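Local coordinates for specific mitochondrial acyl carrier protein (Toxoplasma, PDB 3CE7), which probably serves as an acyl carrier protein in the fatty acid synthesis of the parasite's mitochondrion, at residues S42-L47 with R53-L58; Q29-K34 with T60-L65. All blocks are in the same frame, centred on the assembly; numbering follows the deposited sequence. Where two conformers were deposited one is given.

Interaction 1. Residues S42-L47 with R53-L58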
loop_
_atom_site.group_PDB
_atom_site.type_symbol
_atom_site.label_atom_id
_atom_site.label_comp_id
_atom_site.label_asym_id
_atom_site.label_seq_id
_atom_site.Cartn_x
_atom_site.Cartn_y
_atom_site.Cartn_z
ATOM N N SER A 42 6.694 -3.163 7.786
ATOM C CA SER A 42 6.364 -2.120 8.771
ATOM C C SER A 42 4.857 -2.092 9.029
ATOM O O SER A 42 4.066 -2.184 8.098
ATOM C CB SER A 42 6.813 -0.731 8.290
ATOM O OG SER A 42 8.208 -0.646 8.076
ATOM N N LYS A 43 4.456 -1.984 10.293
ATOM C CA LYS A 43 3.049 -1.744 10.600
ATOM C C LYS A 43 2.713 -0.299 10.232
ATOM O O LYS A 43 3.300 0.640 10.776
ATOM C CB LYS A 43 2.762 -2.026 12.080
ATOM C CG LYS A 43 2.804 -3.524 12.429
ATOM C CD LYS A 43 1.488 -4.214 12.090
ATOM C CE LYS A 43 1.581 -5.729 12.259
ATOM N NZ LYS A 43 2.160 -6.401 11.057
ATOM N N LEU A 44 1.800 -0.123 9.278
ATOM C CA LEU A 44 1.464 1.214 8.785
ATOM C C LEU A 44 1.132 2.178 9.918
ATOM O O LEU A 44 1.590 3.323 9.906
ATOM C CB LEU A 44 0.293 1.154 7.804
ATOM C CG LEU A 44 0.552 0.449 6.471
ATOM C CD1 LEU A 44 -0.762 0.229 5.738
ATOM C CD2 LEU A 44 1.524 1.237 5.618
ATOM N N GLU A 45 0.383 1.678 10.903
ATOM C CA GLU A 45 -0.084 2.510 12.014
ATOM C C GLU A 45 1.026 3.039 12.922
ATOM O O GLU A 45 0.770 3.875 13.803
ATOM C CB GLU A 45 -1.143 1.763 12.829
ATOM C CG GLU A 45 -2.567 2.281 12.641
ATOM C CD GLU A 45 -3.206 1.931 11.302
ATOM O OE1 GLU A 45 -4.239 2.554 10.977
ATOM O OE2 GLU A 45 -2.706 1.035 10.581
ATOM N N GLU A 46 2.250 2.570 12.702
ATOM C CA GLU A 46 3.401 3.028 13.478
ATOM C C GLU A 46 4.202 4.125 12.746
ATOM O O GLU A 46 5.120 4.722 13.316
ATOM C CB GLU A 46 4.248 1.819 13.932
ATOM C CG GLU A 46 3.519 0.995 15.025
ATOM C CD GLU A 46 3.979 -0.468 15.190
ATOM O OE1 GLU A 46 5.043 -0.863 14.667
ATOM O OE2 GLU A 46 3.251 -1.232 15.871
ATOM N N LEU A 47 3.800 4.424 11.508
ATOM C CA LEU A 47 4.489 5.380 10.646
ATOM C C LEU A 47 3.997 6.808 10.851
ATOM O O LEU A 47 2.807 7.032 11.013
ATOM C CB LEU A 47 4.287 5.009 9.172
ATOM C CG LEU A 47 4.823 3.654 8.698
ATOM C CD1 LEU A 47 4.369 3.383 7.258
ATOM C CD2 LEU A 47 6.345 3.576 8.827
ATOM N N ARG A 53 1.543 13.189 12.522
ATOM C CA ARG A 53 0.692 12.314 13.312
ATOM C C ARG A 53 0.953 10.902 12.797
ATOM O O ARG A 53 1.518 10.735 11.711
ATOM C CB ARG A 53 -0.791 12.683 13.148
ATOM C CG ARG A 53 -1.354 12.477 11.744
ATOM C CD ARG A 53 -2.763 13.038 11.612
ATOM N NE ARG A 53 -3.782 12.123 12.131
ATOM C CZ ARG A 53 -5.034 12.474 12.418
ATOM N NH1 ARG A 53 -5.889 11.570 12.883
ATOM N NH2 ARG A 53 -5.436 13.729 12.248
ATOM N N LEU A 54 0.553 9.895 13.561
ATOM C CA LEU A 54 0.682 8.520 13.095
ATOM C C LEU A 54 -0.366 8.197 12.028
ATOM O O LEU A 54 -1.504 8.673 12.078
ATOM C CB LEU A 54 0.607 7.528 14.258
ATOM C CG LEU A 54 1.712 7.658 15.318
ATOM C CD1 LEU A 54 1.532 6.615 16.402
ATOM C CD2 LEU A 54 3.108 7.553 14.713
ATOM N N TRP A 55 0.051 7.394 11.058
ATOM C CA TRP A 55 -0.820 6.867 10.014
ATOM C C TRP A 55 -2.093 6.284 10.620
ATOM O O TRP A 55 -2.033 5.542 11.604
ATOM C CB TRP A 55 -0.047 5.761 9.301
ATOM C CG TRP A 55 -0.719 5.112 8.123
ATOM C CD1 TRP A 55 -1.805 4.279 8.133
ATOM C CD2 TRP A 55 -0.299 5.218 6.764
ATOM N NE1 TRP A 55 -2.101 3.870 6.841
ATOM C CE2 TRP A 55 -1.183 4.424 5.986
ATOM C CE3 TRP A 55 0.745 5.900 6.123
ATOM C CZ2 TRP A 55 -1.065 4.312 4.591
ATOM C CZ3 TRP A 55 0.863 5.791 4.728
ATOM C CH2 TRP A 55 -0.042 4.997 3.983
ATOM N N ASP A 56 -3.247 6.616 10.043
ATOM C CA ASP A 56 -4.519 6.119 10.566
ATOM C C ASP A 56 -5.432 5.566 9.464
ATOM O O ASP A 56 -4.993 5.414 8.316
ATOM C CB ASP A 56 -5.222 7.208 11.401
ATOM C CG ASP A 56 -5.569 8.452 10.591
ATOM O OD1 ASP A 56 -5.495 8.413 9.346
ATOM O OD2 ASP A 56 -5.938 9.482 11.212
ATOM N N CYS A 57 -6.685 5.277 9.822
ATOM C CA CYS A 57 -7.654 4.693 8.890
ATOM C C CYS A 57 -7.804 5.531 7.628
ATOM O O CYS A 57 -7.871 4.985 6.528
ATOM C CB CYS A 57 -9.017 4.499 9.556
ATOM S SG CYS A 57 -9.005 3.252 10.848
ATOM N N LEU A 58 -7.846 6.855 7.782
ATOM C CA LEU A 58 -7.920 7.734 6.608
ATOM C C LEU A 58 -6.764 7.511 5.643
ATOM O O LEU A 58 -6.967 7.464 4.422
ATOM C CB LEU A 58 -7.960 9.214 7.014
ATOM C CG LEU A 58 -8.008 10.221 5.853
ATOM C CD1 LEU A 58 -9.267 10.053 4.995
ATOM C CD2 LEU A 58 -7.929 11.630 6.412
HETATM O O HOH W 1 -2.467 5.116 14.199
#
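Leu47 O takes the backbone N-H of Trp55 at 2.8 Å, a nearly straight bond (168° at the hydrogen). The same oxygen also receives a weaker CA-H...O contact, 3.3 Å from Leu54 CA. With Trp55 CG anti to the backbone N (chi1 -177°), the indole runs beside Leu44, both side chains pointing the same way. Leu44 CB sits over one face of the five-membered ring, 3.8 Å from its centroid, a CH-pi contact close to the ring normal. Leu44 O presses on Trp55 CB at a tight 3.0 Å, while the indole NE1 bonds to Thr60 OG1. Trp55 stands just before helix 57-71, the second long helix of the acyl carrier protein bundle. Asp56 is the N-cap, its side chain capping a backbone N of the first turn while Asp59 OD2 bonds Asp56 N in return, a capping box. Asp56-Cys57-Leu58 corresponds in sequence to the Asp-Ser-Leu of typical carriers, whose serine bears the phosphopantetheine, so Cys57 probably occupies that position. Asp56 OD2 forms a 2.7 Å salt bridge with Arg53 NH1. On the exposed side Leu54 CB rests 3.7 Å from Glu45 O, its CD2 against Glu46 O. A water donates to Trp55 O at 2.7 Å and only weakly, at 3.5 Å, to Glu45 O.

Interaction 2. Residues Q29-K34 with T60-L65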
loop_
_atom_site.group_PDB
_atom_site.type_symbol
_atom_site.label_atom_id
_atom_site.label_comp_id
_atom_site.label_asym_id
_atom_site.label_seq_id
_atom_site.Cartn_x
_atom_site.Cartn_y
_atom_site.Cartn_z
ATOM N N GLN A 29 6.031 6.225 0.684
ATOM C CA GLN A 29 6.981 7.227 1.168
ATOM C C GLN A 29 6.498 8.660 0.948
ATOM O O GLN A 29 6.828 9.549 1.728
ATOM C CB GLN A 29 8.367 7.004 0.554
ATOM C CG GLN A 29 9.083 5.792 1.174
ATOM C CD GLN A 29 10.321 5.355 0.399
ATOM O OE1 GLN A 29 10.462 5.627 -0.791
ATOM N NE2 GLN A 29 11.221 4.652 1.083
ATOM N N LYS A 30 5.696 8.874 -0.096
ATOM C CA LYS A 30 5.177 10.213 -0.394
ATOM C C LYS A 30 4.190 10.692 0.677
ATOM O O LYS A 30 3.963 11.898 0.832
ATOM C CB LYS A 30 4.507 10.258 -1.776
ATOM C CG LYS A 30 5.302 9.626 -2.919
ATOM C CD LYS A 30 6.565 10.389 -3.268
ATOM C CE LYS A 30 7.119 9.927 -4.615
ATOM N NZ LYS A 30 8.590 10.142 -4.701
ATOM N N PHE A 31 3.617 9.750 1.422
ATOM C CA PHE A 31 2.679 10.069 2.501
ATOM C C PHE A 31 3.404 10.481 3.783
ATOM O O PHE A 31 2.787 11.025 4.702
ATOM C CB PHE A 31 1.803 8.861 2.825
ATOM C CG PHE A 31 0.630 8.664 1.893
ATOM C CD1 PHE A 31 0.825 8.422 0.531
ATOM C CD2 PHE A 31 -0.669 8.664 2.397
ATOM C CE1 PHE A 31 -0.261 8.216 -0.319
ATOM C CE2 PHE A 31 -1.761 8.463 1.557
ATOM C CZ PHE A 31 -1.547 8.236 0.188
ATOM N N LEU A 32 4.705 10.208 3.852
ATOM C CA LEU A 32 5.387 10.203 5.141
ATOM C C LEU A 32 6.225 11.436 5.423
ATOM O O LEU A 32 6.647 12.160 4.517
ATOM C CB LEU A 32 6.250 8.939 5.288
ATOM C CG LEU A 32 5.530 7.598 5.090
ATOM C CD1 LEU A 32 6.491 6.427 5.311
ATOM C CD2 LEU A 32 4.311 7.476 5.979
ATOM N N GLN A 33 6.452 11.654 6.712
ATOM C CA GLN A 33 7.338 12.706 7.180
ATOM C C GLN A 33 8.739 12.418 6.654
ATOM O O GLN A 33 9.158 11.259 6.594
ATOM C CB GLN A 33 7.322 12.756 8.717
ATOM C CG GLN A 33 8.176 13.856 9.359
ATOM C CD GLN A 33 7.752 15.265 8.953
ATOM O OE1 GLN A 33 8.562 16.044 8.455
ATOM N NE2 GLN A 33 6.476 15.589 9.153
ATOM N N LYS A 34 9.459 13.470 6.269
ATOM C CA LYS A 34 10.815 13.333 5.735
ATOM C C LYS A 34 11.697 12.530 6.681
ATOM O O LYS A 34 11.662 12.736 7.900
ATOM C CB LYS A 34 11.440 14.705 5.487
ATOM N N THR A 60 -4.982 4.865 5.204
ATOM C CA THR A 60 -5.180 3.591 4.509
ATOM C C THR A 60 -6.206 3.707 3.381
ATOM O O THR A 60 -5.948 3.264 2.256
ATOM C CB THR A 60 -5.538 2.484 5.488
ATOM O OG1 THR A 60 -4.440 2.334 6.394
ATOM C CG2 THR A 60 -5.787 1.158 4.746
ATOM N N VAL A 61 -7.347 4.330 3.672
ATOM C CA VAL A 61 -8.384 4.556 2.661
ATOM C C VAL A 61 -7.802 5.302 1.443
ATOM O O VAL A 61 -8.004 4.892 0.296
ATOM C CB VAL A 61 -9.590 5.333 3.254
ATOM C CG1 VAL A 61 -10.591 5.723 2.165
ATOM C CG2 VAL A 61 -10.286 4.513 4.360
ATOM N N GLU A 62 -7.078 6.389 1.700
ATOM C CA GLU A 62 -6.453 7.184 0.634
ATOM C C GLU A 62 -5.412 6.395 -0.156
ATOM O O GLU A 62 -5.347 6.465 -1.395
ATOM C CB GLU A 62 -5.821 8.435 1.232
ATOM C CG GLU A 62 -6.846 9.421 1.764
ATOM C CD GLU A 62 -6.235 10.565 2.541
ATOM O OE1 GLU A 62 -5.080 10.437 3.019
ATOM O OE2 GLU A 62 -6.933 11.590 2.701
ATOM N N PHE A 63 -4.596 5.634 0.569
ATOM C CA PHE A 63 -3.539 4.851 -0.066
ATOM C C PHE A 63 -4.119 3.747 -0.948
ATOM O O PHE A 63 -3.656 3.529 -2.066
ATOM C CB PHE A 63 -2.581 4.259 0.968
ATOM C CG PHE A 63 -1.328 3.719 0.367
ATOM C CD1 PHE A 63 -0.331 4.583 -0.096
ATOM C CD2 PHE A 63 -1.136 2.343 0.241
ATOM C CE1 PHE A 63 0.832 4.097 -0.689
ATOM C CE2 PHE A 63 0.036 1.847 -0.343
ATOM C CZ PHE A 63 1.020 2.724 -0.817
ATOM N N VAL A 64 -5.157 3.080 -0.456
ATOM C CA VAL A 64 -5.840 2.055 -1.239
ATOM C C VAL A 64 -6.413 2.647 -2.531
ATOM O O VAL A 64 -6.285 2.047 -3.591
ATOM C CB VAL A 64 -6.941 1.370 -0.410
ATOM C CG1 VAL A 64 -7.891 0.571 -1.297
ATOM C CG2 VAL A 64 -6.313 0.479 0.670
ATOM N N LEU A 65 -7.029 3.826 -2.447
ATOM C CA LEU A 65 -7.538 4.479 -3.658
ATOM C C LEU A 65 -6.416 4.750 -4.659
ATOM O O LEU A 65 -6.562 4.492 -5.866
ATOM C CB LEU A 65 -8.284 5.771 -3.300
ATOM C CG LEU A 65 -9.684 5.515 -2.730
ATOM C CD1 LEU A 65 -10.213 6.707 -1.948
ATOM C CD2 LEU A 65 -10.695 5.108 -3.816
#
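Phe31 lays one face of its ring against the edge of Phe63, a T-shaped aromatic pair that ties the loop following helix 17-29 to helix 57-71 in the helical bundle of an acyl carrier protein. The ring centroids are 5.4 Å apart and the planes stand at 78°. The fit is off-centre: Phe63 CD1 lies above the rim of the Phe31 ring, 3.6 Å from Phe31 CE1, which itself lies in the plane of the Phe63 ring. Phe31 CZ lies 3.9 Å from Phe63 CA, so the phenyl tip abuts the helix backbone as well as the partner ring. Phe31 is presented by a type I turn from Gln29 to Leu32, closed by a 3.1 Å bond from Leu32 N to Gln29 O, and its backbone is hydrogen-bonded to Arg50. Phe63 has CG anti to its backbone N (chi1 -167°), which swings the ring off the side of its helix into the core. There it packs against Ile24, Met27 and Cys28 of helix 17-29 and Leu86 and Ile89 of helix 86-98; the edge turned to Phe31 thus belongs to a ring shared by three helices. The preceding residue, Glu62, adds a polar side chain, its carboxylate tilted 60° from the Phe31 ring. Glu62 CB meets the ring edge near its plane, 4.1 Å from Phe31 CE2, while Glu62 OE1, equally far from Phe31 CE2, is lifted out of that plane on the side away from Phe63.

Trp55 joins the two contacts, whose centres lie about 9 Å apart; interaction 1 is nested within the loop that interaction 2 closes, and both use helix 57-71. The benzo side of the indole does the joining: Trp55 CZ3 is 3.7 Å from Phe31 CB, Trp55 CE3 is 3.9 Å from Leu32 CD2, and Trp55 CZ2 is 3.9 Å from Phe63 CB. The rings of Trp55 and Phe31 also meet, their planes about 35° apart. At the pyrrole side, the bond to Thr60 links residues 53-58 to the first turn of the helix. Trp55 lies directly before Asp56 and Cys57, so the indole bridging both contacts sits next in sequence to the probable prosthetic-group position.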